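Local coordinates for RagB/SusD domain protein (Flavobacterium johnsoniae, PDB 5J90) that binds chitin, probably as a SusD-like outer-membrane lipoprotein, within a polysaccharide utilization locus that enables conversion of this recalcitrant polymer, at residues Y63-E71 with V300-K309. Numbering follows the deposited sequence. Where two conformers were deposited one is given.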
ATOM      1  N   TYR A  63       3.353  14.705 -20.078  1.00  8.88           N
ATOM      2  CA  TYR A  63       3.409  16.069 -20.603  1.00 10.28           C
ATOM      3  C   TYR A  63       4.379  16.241 -21.776  1.00 10.05           C
ATOM      4  O   TYR A  63       4.085  16.974 -22.719  1.00 11.24           O
ATOM      5  CB  TYR A  63       3.834  17.026 -19.502  1.00  9.00           C
ATOM      6  CG  TYR A  63       2.728  17.490 -18.571  1.00  8.85           C
ATOM      7  CD1 TYR A  63       1.402  17.066 -18.724  1.00  9.13           C
ATOM      8  CD2 TYR A  63       3.013  18.373 -17.541  1.00  9.02           C
ATOM      9  CE1 TYR A  63       0.395  17.528 -17.860  1.00  8.59           C
ATOM     10  CE2 TYR A  63       2.025  18.838 -16.687  1.00  9.19           C
ATOM     11  CZ  TYR A  63       0.716  18.413 -16.848  1.00  8.03           C
ATOM     12  OH  TYR A  63      -0.253  18.892 -15.990  1.00  9.09           O
ATOM     13  N   MET A  64       5.541  15.602 -21.687  1.00  9.11           N
ATOM     14  CA  MET A  64       6.644  15.850 -22.623  1.00  9.18           C
ATOM     15  C   MET A  64       7.377  14.558 -22.907  1.00 10.11           C
ATOM     16  O   MET A  64       7.235  13.577 -22.168  1.00 10.92           O
ATOM     17  CB  MET A  64       7.603  16.891 -22.031  1.00 10.85           C
ATOM     18  CG  MET A  64       6.959  18.258 -21.837  1.00 13.37           C
ATOM     19  SD  MET A  64       7.978  19.493 -21.002  1.00 12.64           S
ATOM     20  CE  MET A  64       7.152  19.577 -19.401  1.00 13.43           C
ATOM     21  N   ALA A  65       8.168  14.543 -23.981  1.00 10.30           N
ATOM     22  CA  ALA A  65       8.937  13.352 -24.343  1.00 10.35           C
ATOM     23  C   ALA A  65      10.230  13.759 -25.019  1.00 11.17           C
ATOM     24  O   ALA A  65      10.286  14.792 -25.694  1.00 11.87           O
ATOM     25  CB  ALA A  65       8.129  12.452 -25.264  1.00 11.21           C
ATOM     26  N   THR A  66      11.274  12.963 -24.825  1.00 11.21           N
ATOM     27  CA  THR A  66      12.556  13.271 -25.448  1.00 11.08           C
ATOM     28  C   THR A  66      12.746  12.552 -26.791  1.00 12.64           C
ATOM     29  O   THR A  66      12.344  11.399 -26.950  1.00 12.80           O
ATOM     30  CB  THR A  66      13.739  12.946 -24.517  1.00 11.88           C
ATOM     31  OG1 THR A  66      14.955  13.406 -25.130  1.00 11.75           O
ATOM     32  CG2 THR A  66      13.844  11.444 -24.275  1.00 11.58           C
ATOM     33  N   PRO A  67      13.350  13.248 -27.773  1.00 12.59           N
ATOM     34  CA  PRO A  67      13.734  12.599 -29.034  1.00 14.01           C
ATOM     35  C   PRO A  67      15.119  11.971 -28.946  1.00 14.32           C
ATOM     36  O   PRO A  67      15.570  11.353 -29.915  1.00 15.54           O
ATOM     37  CB  PRO A  67      13.790  13.773 -30.008  1.00 12.60           C
ATOM     38  CG  PRO A  67      14.289  14.905 -29.161  1.00 12.37           C
ATOM     39  CD  PRO A  67      13.613  14.699 -27.799  1.00 11.93           C
ATOM     40  N   THR A  68      15.784  12.124 -27.806  1.00 12.70           N
ATOM     41  CA  THR A  68      17.190  11.751 -27.672  1.00 13.76           C
ATOM     42  C   THR A  68      17.365  10.403 -26.985  1.00 15.69           C
ATOM     43  O   THR A  68      16.774  10.147 -25.932  1.00 15.07           O
ATOM     44  CB  THR A  68      17.951  12.817 -26.874  1.00 15.30           C
ATOM     45  OG1 THR A  68      17.694  14.110 -27.444  1.00 15.99           O
ATOM     46  CG2 THR A  68      19.451  12.531 -26.877  1.00 16.86           C
ATOM     47  N   GLY A  69      18.182   9.540 -27.580  1.00 14.96           N
ATOM     48  CA  GLY A  69      18.436   8.219 -27.028  1.00 15.12           C
ATOM     49  C   GLY A  69      19.564   8.203 -26.016  1.00 16.61           C
ATOM     50  O   GLY A  69      20.572   7.519 -26.205  1.00 17.95           O
ATOM     51  N   PHE A  70      19.398   8.954 -24.929  1.00 14.54           N
ATOM     52  CA  PHE A  70      20.422   9.037 -23.892  1.00 14.63           C
ATOM     53  C   PHE A  70      20.835   7.657 -23.404  1.00 14.88           C
ATOM     54  O   PHE A  70      19.984   6.793 -23.196  1.00 14.22           O
ATOM     55  CB  PHE A  70      19.893   9.803 -22.679  1.00 15.85           C
ATOM     56  CG  PHE A  70      19.493  11.219 -22.964  1.00 14.69           C
ATOM     57  CD1 PHE A  70      18.150  11.576 -23.007  1.00 15.53           C
ATOM     58  CD2 PHE A  70      20.448  12.207 -23.148  1.00 17.87           C
ATOM     59  CE1 PHE A  70      17.775  12.888 -23.244  1.00 15.67           C
ATOM     60  CE2 PHE A  70      20.074  13.518 -23.386  1.00 22.11           C
ATOM     61  CZ  PHE A  70      18.735  13.854 -23.434  1.00 18.47           C
ATOM     62  N   GLU A  71      22.137   7.467 -23.202  1.00 14.65           N
ATOM     63  CA  GLU A  71      22.683   6.210 -22.688  0.69 14.55           C
ATOM     64  C   GLU A  71      22.118   5.002 -23.437  1.00 16.24           C
ATOM     65  O   GLU A  71      21.612   4.054 -22.839  1.00 17.33           O
ATOM     66  CB  GLU A  71      22.483   6.093 -21.164  0.69 15.25           C
ATOM     67  CG  GLU A  71      23.102   7.259 -20.380  0.69 17.85           C
ATOM     68  CD  GLU A  71      23.546   6.898 -18.961  0.69 15.81           C
ATOM     69  OE1 GLU A  71      23.455   5.715 -18.560  0.69 20.04           O
ATOM     70  OE2 GLU A  71      24.004   7.817 -18.247  0.69 18.52           O
ATOM     71  N   VAL A 300       5.879  13.211 -29.527  1.00 12.06           N
ATOM     72  CA  VAL A 300       6.790  12.080 -29.532  1.00 12.71           C
ATOM     73  C   VAL A 300       6.360  11.067 -28.464  1.00 12.12           C
ATOM     74  O   VAL A 300       6.005  11.444 -27.337  1.00 12.07           O
ATOM     75  CB  VAL A 300       8.223  12.556 -29.260  1.00 12.08           C
ATOM     76  CG1 VAL A 300       9.188  11.383 -29.256  1.00 13.13           C
ATOM     77  CG2 VAL A 300       8.632  13.601 -30.299  1.00 14.43           C
ATOM     78  N   ARG A 301       6.384   9.785 -28.819  1.00 11.15           N
ATOM     79  CA  ARG A 301       6.022   8.712 -27.897  1.00 12.97           C
ATOM     80  C   ARG A 301       7.153   8.491 -26.894  1.00 11.48           C
ATOM     81  O   ARG A 301       8.329   8.521 -27.252  1.00 12.80           O
ATOM     82  CB  ARG A 301       5.764   7.426 -28.689  1.00 13.51           C
ATOM     83  CG  ARG A 301       5.333   6.240 -27.851  1.00 18.11           C
ATOM     84  CD  ARG A 301       3.837   6.108 -27.828  1.00 17.91           C
ATOM     85  NE  ARG A 301       3.424   4.983 -26.997  1.00 14.75           N
ATOM     86  CZ  ARG A 301       2.851   3.869 -27.444  1.00 13.96           C
ATOM     87  NH1 ARG A 301       2.599   3.704 -28.741  1.00 16.55           N
ATOM     88  NH2 ARG A 301       2.514   2.918 -26.584  1.00 17.35           N
ATOM     89  N   THR A 302       6.801   8.268 -25.627  1.00 11.55           N
ATOM     90  CA  THR A 302       7.823   7.972 -24.623  1.00 11.42           C
ATOM     91  C   THR A 302       7.973   6.466 -24.368  1.00 12.12           C
ATOM     92  O   THR A 302       7.010   5.698 -24.495  1.00 11.90           O
ATOM     93  CB  THR A 302       7.579   8.730 -23.288  1.00 10.66           C
ATOM     94  OG1 THR A 302       8.759   8.659 -22.479  1.00 11.49           O
ATOM     95  CG2 THR A 302       6.403   8.138 -22.519  1.00 12.32           C
ATOM     96  N   GLY A 303       9.188   6.052 -24.020  1.00 11.23           N
ATOM     97  CA  GLY A 303       9.485   4.652 -23.785  1.00 11.31           C
ATOM     98  C   GLY A 303       9.625   3.868 -25.076  1.00 12.12           C
ATOM     99  O   GLY A 303       9.044   2.792 -25.230  1.00 13.14           O
ATOM    100  N   ILE A 304      10.416   4.406 -25.998  1.00 12.44           N
ATOM    101  CA  ILE A 304      10.552   3.815 -27.322  1.00 14.74           C
ATOM    102  C   ILE A 304      12.000   3.504 -27.667  1.00 15.45           C
ATOM    103  O   ILE A 304      12.935   3.906 -26.966  1.00 16.06           O
ATOM    104  CB  ILE A 304       9.989   4.755 -28.409  1.00 13.78           C
ATOM    105  CG1 ILE A 304      10.698   6.111 -28.363  1.00 13.48           C
ATOM    106  CG2 ILE A 304       8.484   4.932 -28.243  1.00 16.82           C
ATOM    107  CD1 ILE A 304      10.396   7.011 -29.556  1.00 15.87           C
ATOM    108  N   ALA A 305      12.178   2.773 -28.760  1.00 16.43           N
ATOM    109  CA  ALA A 305      13.503   2.596 -29.338  1.00 16.62           C
ATOM    110  C   ALA A 305      13.802   3.827 -30.180  1.00 16.61           C
ATOM    111  O   ALA A 305      12.936   4.309 -30.910  1.00 22.49           O
ATOM    112  CB  ALA A 305      13.539   1.336 -30.191  1.00 19.06           C
ATOM    113  N   ILE A 306      15.018   4.349 -30.055  1.00 17.48           N
ATOM    114  CA  ILE A 306      15.413   5.531 -30.814  1.00 18.46           C
ATOM    115  C   ILE A 306      16.662   5.243 -31.637  1.00 19.70           C
ATOM    116  O   ILE A 306      17.734   4.975 -31.094  1.00 22.65           O
ATOM    117  CB  ILE A 306      15.654   6.748 -29.894  1.00 19.26           C
ATOM    118  CG1 ILE A 306      14.338   7.183 -29.243  1.00 21.37           C
ATOM    119  CG2 ILE A 306      16.258   7.907 -30.680  1.00 21.50           C
ATOM    120  CD1 ILE A 306      14.494   8.261 -28.189  1.00 21.91           C
ATOM    121  N   SER A 307      16.511   5.299 -32.957  1.00 21.79           N
ATOM    122  CA  SER A 307      17.630   5.041 -33.853  1.00 23.62           C
ATOM    123  C   SER A 307      18.574   6.237 -33.864  1.00 20.66           C
ATOM    124  O   SER A 307      19.774   6.098 -33.630  1.00 27.35           O
ATOM    125  CB  SER A 307      17.121   4.744 -35.262  1.00 26.71           C
ATOM    126  OG  SER A 307      18.197   4.447 -36.133  1.00 34.01           O
ATOM    127  N   GLY A 308      18.019   7.414 -34.134  1.00 19.58           N
ATOM    128  CA  GLY A 308      18.780   8.646 -34.102  1.00 19.08           C
ATOM    129  C   GLY A 308      17.915   9.803 -33.637  1.00 16.47           C
ATOM    130  O   GLY A 308      16.706   9.809 -33.865  1.00 16.96           O
ATOM    131  N   LYS A 309      18.542  10.779 -32.989  1.00 16.22           N
ATOM    132  CA  LYS A 309      17.828  11.944 -32.465  1.00 15.40           C
ATOM    133  C   LYS A 309      17.081  12.698 -33.561  1.00 17.32           C
ATOM    134  O   LYS A 309      16.009  13.260 -33.328  1.00 16.48           O
ATOM    135  CB  LYS A 309      18.803  12.890 -31.769  1.00 16.30           C
ATOM    136  CG  LYS A 309      18.147  14.127 -31.173  1.00 16.57           C
ATOM    137  CD  LYS A 309      19.165  14.991 -30.458  1.00 15.30           C
ATOM    138  CE  LYS A 309      18.526  16.273 -29.959  1.00 18.13           C
ATOM    139  NZ  LYS A 309      19.509  17.103 -29.221  1.00 18.46           N
TER
HETATM  140  O   HOH W   1      10.616  10.398 -23.661  1.00 11.64           O
HETATM  141  O   HOH W   2      10.897   9.162 -26.192  1.00 12.42           O
HETATM  142  O   HOH W   3      14.467  10.439 -32.270  1.00 17.34           O
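The carbonyl O of Pro67 is approached by a water 2.8 Å away that also reaches Gly308 O, and by the CA-H of Lys309, whose CA lies 3.5 Å from Pro67 O with an angle of 165° at the hydrogen. This carbonyl belongs to an ST turn in the SusD-like fold: Thr66 OG1 accepts the N-H of Thr68 (3.1 Å, 161°) while also bonding Asp264 O. The hydroxyl of threonine suits this place because it can serve both partners.

No direct hydrogen bond joins the two segments, and two further waters bridge them. One accepts from Thr66 N and bonds Thr302 OG1; the other donates to Thr66 O and Arg301 O. The direct contacts are mostly methyl groups against carbonyl oxygens. Ala65, backbone-bonded to Arg266 of the neighbouring strand 266-267, turns its methyl toward Val300, with CB 3.1 Å from Val300 O, so a small residue fits; Ala65 CB and Val300 CB, 4.0 Å apart, add an apolar pair. Ile306 sets two branches against the carbonyls of the turn, CG2 3.6 Å from Pro67 O and CD1 3.7 Å from Thr68 O.

Lys309 runs alongside Thr68, both side chains pointing the same way. With CG anti to the backbone N (chi1 -179°) and the chain extended, its length carries NZ to Trp262 O and a salt bridge with Asp264 OD1, the oxygen that also bonds Thr68 OG1. Along the way Lys309 CE passes 3.4 Å from Thr68 OG1.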